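Hypoxanthine-guanine-xanthine phosphoribosyltransferase (Tritrichomonas foetus, PDB 1HGX) salvages host purine bases for a parasite lacking de novo purine nucleotide synthesis, joining hypoxanthine, guanine or xanthine to 5-phospho-alpha-D-ribose 1-diphosphate to give IMP, GMP or XMP. Local coordinates at residues R12-Q17 with F150-R155; V100-I105 with V128-D133; I104-L109 with K134-K139. One frame throughout, in Å; residues are numbered along the deposited sequence.

Contact 1. Residues R12-Q17 with F150-R155; sequences RVLYNQ and FVVENR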
loop_
_atom_site.group_PDB
_atom_site.type_symbol
_atom_site.label_atom_id
_atom_site.label_comp_id
_atom_site.label_asym_id
_atom_site.label_seq_id
_atom_site.Cartn_x
_atom_site.Cartn_y
_atom_site.Cartn_z
ATOM N N ARG A 12 19.801 16.380 5.431
ATOM C CA ARG A 12 19.215 16.567 6.751
ATOM C C ARG A 12 17.810 16.003 6.832
ATOM O O ARG A 12 17.131 15.827 5.819
ATOM C CB ARG A 12 19.216 18.032 7.185
ATOM C CG ARG A 12 18.518 18.990 6.269
ATOM C CD ARG A 12 18.896 20.379 6.716
ATOM N NE ARG A 12 18.490 21.427 5.791
ATOM C CZ ARG A 12 17.287 21.993 5.785
ATOM N NH1 ARG A 12 16.351 21.608 6.648
ATOM N NH2 ARG A 12 17.047 23.003 4.966
ATOM N N VAL A 13 17.407 15.675 8.050
ATOM C CA VAL A 13 16.096 15.115 8.316
ATOM C C VAL A 13 15.170 16.261 8.652
ATOM O O VAL A 13 15.564 17.180 9.376
ATOM C CB VAL A 13 16.144 14.173 9.527
ATOM C CG1 VAL A 13 14.753 13.676 9.871
ATOM C CG2 VAL A 13 17.086 13.007 9.250
ATOM N N LEU A 14 13.972 16.239 8.080
ATOM C CA LEU A 14 12.982 17.264 8.352
ATOM C C LEU A 14 12.035 16.770 9.438
ATOM O O LEU A 14 11.645 17.525 10.322
ATOM C CB LEU A 14 12.197 17.611 7.085
ATOM C CG LEU A 14 12.973 18.240 5.920
ATOM C CD1 LEU A 14 12.005 18.573 4.794
ATOM C CD2 LEU A 14 13.704 19.505 6.375
ATOM N N TYR A 15 11.661 15.494 9.365
ATOM C CA TYR A 15 10.748 14.892 10.343
ATOM C C TYR A 15 11.162 13.462 10.577
ATOM O O TYR A 15 11.481 12.749 9.633
ATOM C CB TYR A 15 9.297 14.915 9.835
ATOM C CG TYR A 15 8.791 16.303 9.548
ATOM C CD1 TYR A 15 8.456 17.171 10.582
ATOM C CD2 TYR A 15 8.733 16.779 8.247
ATOM C CE1 TYR A 15 8.090 18.482 10.325
ATOM C CE2 TYR A 15 8.368 18.086 7.982
ATOM C CZ TYR A 15 8.052 18.931 9.023
ATOM O OH TYR A 15 7.715 20.235 8.749
ATOM N N ASN A 16 11.214 13.064 11.840
ATOM C CA ASN A 16 11.584 11.697 12.196
ATOM C C ASN A 16 10.324 10.831 12.296
ATOM O O ASN A 16 9.212 11.352 12.245
ATOM C CB ASN A 16 12.388 11.670 13.507
ATOM C CG ASN A 16 11.655 12.325 14.658
ATOM O OD1 ASN A 16 10.576 11.888 15.051
ATOM N ND2 ASN A 16 12.239 13.385 15.205
ATOM N N GLN A 17 10.495 9.528 12.489
ATOM C CA GLN A 17 9.352 8.620 12.557
ATOM C C GLN A 17 8.367 9.006 13.657
ATOM O O GLN A 17 7.159 8.861 13.488
ATOM C CB GLN A 17 9.818 7.163 12.699
ATOM C CG GLN A 17 8.790 6.098 12.240
ATOM C CD GLN A 17 8.347 6.248 10.774
ATOM O OE1 GLN A 17 7.181 6.546 10.492
ATOM N NE2 GLN A 17 9.254 6.026 9.855
ATOM N N PHE A 150 2.415 17.908 6.550
ATOM C CA PHE A 150 3.481 18.882 6.785
ATOM C C PHE A 150 3.735 19.790 5.581
ATOM O O PHE A 150 3.556 19.386 4.424
ATOM C CB PHE A 150 4.820 18.166 7.034
ATOM C CG PHE A 150 4.763 17.040 8.030
ATOM C CD1 PHE A 150 4.868 17.289 9.394
ATOM C CD2 PHE A 150 4.655 15.726 7.596
ATOM C CE1 PHE A 150 4.872 16.238 10.312
ATOM C CE2 PHE A 150 4.656 14.677 8.501
ATOM C CZ PHE A 150 4.766 14.934 9.862
ATOM N N VAL A 151 4.200 21.001 5.854
ATOM C CA VAL A 151 4.569 21.918 4.792
ATOM C C VAL A 151 6.077 21.753 4.726
ATOM O O VAL A 151 6.778 21.884 5.727
ATOM C CB VAL A 151 4.171 23.352 5.097
ATOM C CG1 VAL A 151 4.826 24.308 4.092
ATOM C CG2 VAL A 151 2.650 23.469 5.022
ATOM N N VAL A 152 6.558 21.412 3.545
ATOM C CA VAL A 152 7.961 21.132 3.320
ATOM C C VAL A 152 8.646 22.232 2.496
ATOM O O VAL A 152 7.993 22.947 1.744
ATOM C CB VAL A 152 8.044 19.733 2.650
ATOM C CG1 VAL A 152 8.444 19.820 1.197
ATOM C CG2 VAL A 152 8.914 18.806 3.457
ATOM N N GLU A 153 9.953 22.399 2.663
ATOM C CA GLU A 153 10.656 23.431 1.910
ATOM C C GLU A 153 10.910 22.990 0.484
ATOM O O GLU A 153 10.848 21.800 0.171
ATOM C CB GLU A 153 11.967 23.813 2.587
ATOM C CG GLU A 153 12.879 22.638 2.852
ATOM C CD GLU A 153 14.027 23.014 3.727
ATOM O OE1 GLU A 153 13.798 23.275 4.930
ATOM O OE2 GLU A 153 15.156 23.054 3.225
ATOM N N ASN A 154 11.222 23.959 -0.368
ATOM C CA ASN A 154 11.461 23.713 -1.779
ATOM C C ASN A 154 12.761 22.979 -2.096
ATOM O O ASN A 154 13.685 23.559 -2.684
ATOM C CB ASN A 154 11.395 25.040 -2.541
ATOM C CG ASN A 154 11.273 24.852 -4.042
ATOM O OD1 ASN A 154 11.149 23.734 -4.541
ATOM N ND2 ASN A 154 11.303 25.953 -4.769
ATOM N N ARG A 155 12.827 21.706 -1.713
ATOM C CA ARG A 155 14.000 20.867 -1.970
ATOM C C ARG A 155 13.468 19.496 -2.392
ATOM O O ARG A 155 12.263 19.246 -2.302
ATOM C CB ARG A 155 14.863 20.710 -0.706
ATOM C CG ARG A 155 15.432 22.005 -0.109
ATOM C CD ARG A 155 16.494 22.643 -0.988
ATOM N NE ARG A 155 17.586 21.715 -1.275
ATOM C CZ ARG A 155 18.605 21.458 -0.459
ATOM N NH1 ARG A 155 18.697 22.061 0.718
ATOM N NH2 ARG A 155 19.508 20.555 -0.807
#

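Contact 2. Residues V100-I105 with V128-D133; sequences VVEDII and VCTLCD. With 5GP (guanosine-5'-monophosphate), chain C.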
loop_
_atom_site.group_PDB
_atom_site.type_symbol
_atom_site.label_atom_id
_atom_site.label_comp_id
_atom_site.label_asym_id
_atom_site.label_seq_id
_atom_site.Cartn_x
_atom_site.Cartn_y
_atom_site.Cartn_z
ATOM N N VAL A 100 -8.884 11.665 -1.658
ATOM C CA VAL A 100 -7.696 11.366 -2.444
ATOM C C VAL A 100 -6.504 11.491 -1.509
ATOM O O VAL A 100 -6.325 12.530 -0.864
ATOM C CB VAL A 100 -7.539 12.356 -3.632
ATOM C CG1 VAL A 100 -6.256 12.075 -4.395
ATOM C CG2 VAL A 100 -8.740 12.233 -4.577
ATOM N N VAL A 101 -5.721 10.423 -1.399
ATOM C CA VAL A 101 -4.540 10.408 -0.535
ATOM C C VAL A 101 -3.291 10.469 -1.400
ATOM O O VAL A 101 -2.964 9.519 -2.132
ATOM C CB VAL A 101 -4.513 9.162 0.386
ATOM C CG1 VAL A 101 -3.293 9.223 1.312
ATOM C CG2 VAL A 101 -5.804 9.094 1.222
ATOM N N GLU A 102 -2.592 11.590 -1.291
ATOM C CA GLU A 102 -1.397 11.866 -2.078
ATOM C C GLU A 102 -0.156 12.036 -1.196
ATOM O O GLU A 102 -0.268 12.251 0.016
ATOM C CB GLU A 102 -1.653 13.139 -2.918
ATOM C CG GLU A 102 -0.482 13.634 -3.773
ATOM C CD GLU A 102 -0.065 12.658 -4.876
ATOM O OE1 GLU A 102 0.422 11.548 -4.569
ATOM O OE2 GLU A 102 -0.201 13.015 -6.061
ATOM N N ASP A 103 1.024 11.897 -1.801
ATOM C CA ASP A 103 2.275 12.047 -1.072
ATOM C C ASP A 103 2.757 13.496 -0.928
ATOM O O ASP A 103 2.986 13.963 0.187
ATOM C CB ASP A 103 3.388 11.113 -1.619
ATOM C CG ASP A 103 3.600 11.203 -3.148
ATOM O OD1 ASP A 103 3.104 12.125 -3.827
ATOM O OD2 ASP A 103 4.304 10.316 -3.675
ATOM N N ILE A 104 2.873 14.215 -2.041
ATOM C CA ILE A 104 3.326 15.597 -1.999
ATOM C C ILE A 104 2.771 16.387 -3.181
ATOM O O ILE A 104 2.601 15.855 -4.280
ATOM C CB ILE A 104 4.880 15.683 -1.983
ATOM C CG1 ILE A 104 5.354 17.130 -1.792
ATOM C CG2 ILE A 104 5.465 15.107 -3.261
ATOM C CD1 ILE A 104 6.832 17.228 -1.514
ATOM N N ILE A 105 2.399 17.632 -2.913
ATOM C CA ILE A 105 1.881 18.525 -3.940
ATOM C C ILE A 105 2.951 19.591 -4.167
ATOM O O ILE A 105 3.345 20.299 -3.236
ATOM C CB ILE A 105 0.542 19.147 -3.514
ATOM C CG1 ILE A 105 -0.529 18.044 -3.479
ATOM C CG2 ILE A 105 0.134 20.274 -4.473
ATOM C CD1 ILE A 105 -1.890 18.509 -3.045
ATOM N N VAL A 128 -9.073 16.242 -0.534
ATOM C CA VAL A 128 -7.683 15.860 -0.714
ATOM C C VAL A 128 -6.943 15.824 0.605
ATOM O O VAL A 128 -7.093 16.726 1.434
ATOM C CB VAL A 128 -6.947 16.871 -1.662
ATOM C CG1 VAL A 128 -5.436 16.567 -1.733
ATOM C CG2 VAL A 128 -7.537 16.800 -3.049
ATOM N N CYS A 129 -6.157 14.768 0.781
ATOM C CA CYS A 129 -5.323 14.573 1.958
ATOM C C CYS A 129 -3.905 14.311 1.442
ATOM O O CYS A 129 -3.654 13.312 0.771
ATOM C CB CYS A 129 -5.810 13.371 2.777
ATOM S SG CYS A 129 -4.741 12.982 4.187
ATOM N N THR A 130 -2.986 15.221 1.723
ATOM C CA THR A 130 -1.614 15.048 1.267
ATOM C C THR A 130 -0.647 14.961 2.454
ATOM O O THR A 130 -0.851 15.606 3.490
ATOM C CB THR A 130 -1.204 16.181 0.277
ATOM O OG1 THR A 130 0.034 15.838 -0.363
ATOM C CG2 THR A 130 -1.067 17.532 0.984
ATOM N N LEU A 131 0.364 14.110 2.333
ATOM C CA LEU A 131 1.337 13.967 3.405
ATOM C C LEU A 131 2.128 15.270 3.484
ATOM O O LEU A 131 2.292 15.835 4.571
ATOM C CB LEU A 131 2.278 12.796 3.126
ATOM C CG LEU A 131 3.070 12.095 4.244
ATOM C CD1 LEU A 131 4.513 11.985 3.814
ATOM C CD2 LEU A 131 2.962 12.778 5.596
ATOM N N CYS A 132 2.562 15.770 2.329
ATOM C CA CYS A 132 3.336 17.005 2.280
ATOM C C CYS A 132 2.860 17.993 1.247
ATOM O O CYS A 132 2.280 17.625 0.222
ATOM C CB CYS A 132 4.816 16.722 1.971
ATOM S SG CYS A 132 5.740 15.817 3.206
ATOM N N ASP A 133 3.108 19.260 1.534
ATOM C CA ASP A 133 2.807 20.332 0.606
ATOM C C ASP A 133 4.133 21.090 0.482
ATOM O O ASP A 133 4.638 21.621 1.472
ATOM C CB ASP A 133 1.725 21.261 1.145
ATOM C CG ASP A 133 1.380 22.367 0.172
ATOM O OD1 ASP A 133 1.652 22.212 -1.037
ATOM O OD2 ASP A 133 0.823 23.387 0.610
HETATM P P 5GP C . 3.121 18.599 -9.168
HETATM O O1P 5GP C . 2.392 19.047 -7.962
HETATM O O2P 5GP C . 2.225 18.146 -10.234
HETATM O O3P 5GP C . 4.126 19.594 -9.583
HETATM O "O5'" 5GP C . 4.043 17.438 -8.687
HETATM C "C5'" 5GP C . 3.698 16.451 -7.725
HETATM C "C4'" 5GP C . 4.217 15.154 -8.201
HETATM O "O4'" 5GP C . 5.652 15.098 -8.252
HETATM C "C3'" 5GP C . 3.779 14.030 -7.314
HETATM O "O3'" 5GP C . 3.771 12.880 -8.154
HETATM C "C2'" 5GP C . 4.938 13.956 -6.398
HETATM O "O2'" 5GP C . 5.017 12.661 -5.823
HETATM C "C1'" 5GP C . 6.181 14.250 -7.239
HETATM N N9 5GP C . 7.184 15.039 -6.423
HETATM C C8 5GP C . 7.145 16.403 -6.173
HETATM N N7 5GP C . 8.099 16.833 -5.385
HETATM C C5 5GP C . 8.832 15.691 -5.054
HETATM C C6 5GP C . 9.912 15.545 -4.124
HETATM O O6 5GP C . 10.527 16.439 -3.545
HETATM N N1 5GP C . 10.252 14.218 -3.902
HETATM C C2 5GP C . 9.635 13.133 -4.518
HETATM N N2 5GP C . 10.160 11.928 -4.286
HETATM N N3 5GP C . 8.636 13.262 -5.425
HETATM C C4 5GP C . 8.254 14.570 -5.630
#

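Contact 3. Residues I104-L109 with K134-K139; sequences IIDTGL and KDIGKK. With 5GP (guanosine-5'-monophosphate), chain C.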
loop_
_atom_site.group_PDB
_atom_site.type_symbol
_atom_site.label_atom_id
_atom_site.label_comp_id
_atom_site.label_asym_id
_atom_site.label_seq_id
_atom_site.Cartn_x
_atom_site.Cartn_y
_atom_site.Cartn_z
ATOM N N ILE A 104 2.873 14.215 -2.041
ATOM C CA ILE A 104 3.326 15.597 -1.999
ATOM C C ILE A 104 2.771 16.387 -3.181
ATOM O O ILE A 104 2.601 15.855 -4.280
ATOM C CB ILE A 104 4.880 15.683 -1.983
ATOM C CG1 ILE A 104 5.354 17.130 -1.792
ATOM C CG2 ILE A 104 5.465 15.107 -3.261
ATOM C CD1 ILE A 104 6.832 17.228 -1.514
ATOM N N ILE A 105 2.399 17.632 -2.913
ATOM C CA ILE A 105 1.881 18.525 -3.940
ATOM C C ILE A 105 2.951 19.591 -4.167
ATOM O O ILE A 105 3.345 20.299 -3.236
ATOM C CB ILE A 105 0.542 19.147 -3.514
ATOM C CG1 ILE A 105 -0.529 18.044 -3.479
ATOM C CG2 ILE A 105 0.134 20.274 -4.473
ATOM C CD1 ILE A 105 -1.890 18.509 -3.045
ATOM N N ASP A 106 3.476 19.623 -5.387
ATOM C CA ASP A 106 4.516 20.564 -5.768
ATOM C C ASP A 106 3.887 21.774 -6.471
ATOM O O ASP A 106 3.465 22.717 -5.809
ATOM C CB ASP A 106 5.530 19.845 -6.667
ATOM C CG ASP A 106 6.788 20.658 -6.919
ATOM O OD1 ASP A 106 6.836 21.867 -6.603
ATOM O OD2 ASP A 106 7.748 20.067 -7.455
ATOM N N THR A 107 3.804 21.756 -7.800
ATOM C CA THR A 107 3.214 22.881 -8.522
ATOM C C THR A 107 1.696 22.801 -8.519
ATOM O O THR A 107 1.016 23.773 -8.858
ATOM C CB THR A 107 3.674 22.922 -9.982
ATOM O OG1 THR A 107 3.140 21.792 -10.683
ATOM C CG2 THR A 107 5.196 22.904 -10.067
ATOM N N GLY A 108 1.169 21.626 -8.188
ATOM C CA GLY A 108 -0.268 21.446 -8.157
ATOM C C GLY A 108 -0.855 20.905 -9.449
ATOM O O GLY A 108 -2.042 20.574 -9.490
ATOM N N LEU A 109 -0.042 20.777 -10.495
ATOM C CA LEU A 109 -0.528 20.282 -11.784
ATOM C C LEU A 109 -1.174 18.894 -11.719
ATOM O O LEU A 109 -2.295 18.706 -12.196
ATOM C CB LEU A 109 0.598 20.278 -12.817
ATOM C CG LEU A 109 0.288 19.669 -14.191
ATOM C CD1 LEU A 109 -0.775 20.471 -14.912
ATOM C CD2 LEU A 109 1.553 19.609 -15.017
ATOM N N LYS A 134 4.730 21.072 -0.705
ATOM C CA LYS A 134 5.994 21.767 -0.920
ATOM C C LYS A 134 5.737 23.269 -1.040
ATOM O O LYS A 134 4.934 23.707 -1.854
ATOM C CB LYS A 134 6.689 21.242 -2.180
ATOM C CG LYS A 134 8.104 21.777 -2.342
ATOM C CD LYS A 134 8.814 21.197 -3.554
ATOM C CE LYS A 134 9.072 19.719 -3.401
ATOM N NZ LYS A 134 10.018 19.222 -4.430
ATOM N N ASP A 135 6.379 24.055 -0.189
ATOM C CA ASP A 135 6.198 25.498 -0.221
ATOM C C ASP A 135 7.050 26.120 -1.322
ATOM O O ASP A 135 8.252 26.338 -1.146
ATOM C CB ASP A 135 6.556 26.115 1.132
ATOM C CG ASP A 135 6.228 27.597 1.214
ATOM O OD1 ASP A 135 5.560 28.139 0.302
ATOM O OD2 ASP A 135 6.634 28.216 2.216
ATOM N N ILE A 136 6.418 26.386 -2.460
ATOM C CA ILE A 136 7.095 26.988 -3.596
ATOM C C ILE A 136 6.507 28.373 -3.867
ATOM O O ILE A 136 6.768 28.979 -4.904
ATOM C CB ILE A 136 6.960 26.113 -4.861
ATOM C CG1 ILE A 136 5.496 26.021 -5.293
ATOM C CG2 ILE A 136 7.508 24.722 -4.591
ATOM C CD1 ILE A 136 5.300 25.447 -6.680
ATOM N N GLY A 137 5.745 28.883 -2.907
ATOM C CA GLY A 137 5.124 30.181 -3.073
ATOM C C GLY A 137 3.790 29.981 -3.761
ATOM O O GLY A 137 3.091 29.002 -3.484
ATOM N N LYS A 138 3.425 30.898 -4.651
ATOM C CA LYS A 138 2.156 30.784 -5.367
ATOM C C LYS A 138 2.275 29.607 -6.326
ATOM O O LYS A 138 3.250 29.501 -7.081
ATOM C CB LYS A 138 1.841 32.076 -6.129
ATOM N N LYS A 139 1.331 28.678 -6.230
ATOM C CA LYS A 139 1.350 27.515 -7.096
ATOM C C LYS A 139 0.716 27.843 -8.437
ATOM O O LYS A 139 -0.069 28.779 -8.544
ATOM C CB LYS A 139 0.627 26.334 -6.438
ATOM C CG LYS A 139 1.375 25.740 -5.253
ATOM C CD LYS A 139 0.725 24.452 -4.787
ATOM C CE LYS A 139 1.234 24.063 -3.410
ATOM N NZ LYS A 139 2.685 23.788 -3.386
HETATM P P 5GP C . 3.121 18.599 -9.168
HETATM O O1P 5GP C . 2.392 19.047 -7.962
HETATM O O2P 5GP C . 2.225 18.146 -10.234
HETATM O O3P 5GP C . 4.126 19.594 -9.583
HETATM O "O5'" 5GP C . 4.043 17.438 -8.687
HETATM C "C5'" 5GP C . 3.698 16.451 -7.725
HETATM C "C4'" 5GP C . 4.217 15.154 -8.201
HETATM O "O4'" 5GP C . 5.652 15.098 -8.252
HETATM C "C3'" 5GP C . 3.779 14.030 -7.314
HETATM O "O3'" 5GP C . 3.771 12.880 -8.154
HETATM C "C2'" 5GP C . 4.938 13.956 -6.398
HETATM O "O2'" 5GP C . 5.017 12.661 -5.823
HETATM C "C1'" 5GP C . 6.181 14.250 -7.239
HETATM N N9 5GP C . 7.184 15.039 -6.423
HETATM C C8 5GP C . 7.145 16.403 -6.173
HETATM N N7 5GP C . 8.099 16.833 -5.385
HETATM C C5 5GP C . 8.832 15.691 -5.054
HETATM C C6 5GP C . 9.912 15.545 -4.124
HETATM O O6 5GP C . 10.527 16.439 -3.545
HETATM N N1 5GP C . 10.252 14.218 -3.902
HETATM C C2 5GP C . 9.635 13.133 -4.518
HETATM N N2 5GP C . 10.160 11.928 -4.286
HETATM N N3 5GP C . 8.636 13.262 -5.425
HETATM C C4 5GP C . 8.254 14.570 -5.630
#

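Contact 1. Residues R12-Q17 with F150-R155
The rings of Tyr15 and Phe150 stack face to face, joining the edge strand of the small antiparallel sheet (10-15, 174-177 and 157-158) to strand 147-152 of the main phosphoribosyltransferase sheet. Their centroids lie 4.0 Å apart with the planes 21° from parallel, and the side chains run past each other in opposite directions. Phe150 CD1 sits over the centre of the tyrosine ring, whereas Tyr15 CG is displaced toward the rim of the phenylalanine ring. With CG anti to the carbonyl carbon (chi1 -59°), the Tyr15 ring reaches over toward Phe150.

Leu14 comes in beside the stack at about a right angle to Val152, a tight methyl contact of 3.4 Å between Leu14 CD1 and Val152 CG2. At the exposed end an extended Arg12 approaches Glu153 from the opposite direction in a salt bridge, Glu153 OE2 lying oblique to the guanidinium and the two planes 65° apart. The bridge is uneven: Arg12 NH2 lies 2.6 Å from Glu153 OE2, while Arg12 NH1 reaches Glu153 OE1 in a weak bond of 3.5 Å.

Behind this shell, Leu14 and Tyr15 form a classic beta bulge opposite Ile174, and both turn toward strand 147-152. Ile157 packs on both Leu14 and Val152, and the Ile176 side chain touches those of Arg12, Leu14 and Glu153.

Contact 2. Residues V100-I105 with V128-D133
Parallel pairing at the centre of the phosphoribosyltransferase fold joins 100-105, which runs into the GMP-binding segment at Glu102, to 128-133. The helix 109-119 lies between them in the chain, as in a beta-alpha-beta crossover, and packs on Val100, Glu102 and Val128. Strands 100-102 and 128-130 run parallel with their directions 19° apart. Cys129 bonds through both its backbone N and its backbone O: the N donates to Val100 O (2.8 Å), and the O accepts from Glu102 N.

Both chains then turn a corner, at Asp103 and Leu131, and pair again as 104-105 with 132-133. Leu131 N binds Glu102 O and Cys132 N binds Asp103 O, each donor tilted from the carbonyl plane, so the pairing carries through the bend. Beyond it, Cys132 O is held from opposite faces of its plane, by Ile105 N at 3.1 Å and by the hydroxyl of Thr130 at 2.9 Å from OG1. That hydroxyl, anti to its own backbone N (chi1 -168°), thereby bridges the corner of its chain. Ile105 runs obliquely over Thr130, its CG1 3.9 Å from Thr130 OG1, while on the other face Ile104 CG1 packs on Cys132 CB.

The acidic pair at the first corner is tied to the backbone: Glu102 OE1 accepts from Asp103 N on its anti side, and Asp103 OD1 takes Ile104 N in the same manner. With CG between the backbone N and the carbonyl carbon (chi1 51°), the Asp103 carboxylate also reaches the ribose of the bound GMP. There O2' donates to Asp103 OD1 at 2.8 Å, and Ile104 CG2 touches C2' at 3.4 Å.

Contact 3. Residues I104-L109 with K134-K139
Lys134 and Lys139 make the hydrogen bonds to 104-109, one through its backbone amide, the other through its side-chain ammonium. The backbone N of Lys134 donates to Ile105 O, extending the parallel pairing by one residue. Lys139 bends at its last torsion (chi4 -63°) to place NZ in the carbonyl planes of two residues, Asp106 O at 2.8 Å and Lys134 O at 2.7 Å. With Asp133 OD1 as a salt-bridge partner, the ammonium ties the two segments together.

Apolar and mixed packing flanks these bonds. Ile136 crosses Asp106 at about a right angle, its CD1 3.4 Å from Asp106 O and its CG2 against OD1. Ile104 CD1 lies against CE of Lys134, and the aliphatic chain of Lys139 passes along the Thr107 carbonyl.

Residues 104-109 belong to the PRPP-binding motif of the family, whose 106-108 turn here holds the GMP phosphate. Asp106 N and Gly108 N both donate to O1P, and Thr107 grips O3P through its N and its OG1, the latter at 2.6 Å. Gly108, with positive phi, occupies the N-cap position of helix 109-119.

Charge and base recognition meet at Lys134. Its side chain runs beside Asp106, probably the proton acceptor as in related enzymes, in the same direction; the salt bridge from Asp106 OD2 to Lys134 NZ is long, at 3.9 Å. The bend at chi3 (-67°) brings NZ to the purine, where it donates to O6 at 3.0 Å and to N7 at 3.2 Å.

How the contacts relate
Contacts 2 and 3 share Ile104 and Ile105 and bind different parts of the nucleotide: contact 2 reaches its ribose hydroxyl, contact 3 its phosphate and purine. A salt bridge of 3.0 Å between Asp133 OD1 and Lys139 NZ joins them directly, their centres about 11 Å apart. Contact 1 closes the chain loop in which both are nested. Its strand 147-152 lies next to 132-134 in the sheet, with probable hydrogen bonds from Phe150 N to Leu131 O (2.9 Å) and from Val152 N to Asp133 O (2.8 Å). The side chain of Val152 comes to about 6 Å of the GMP, and Arg155 O accepts a hydrogen bond from Lys134 NZ, adding a protein partner to the base-binding amine.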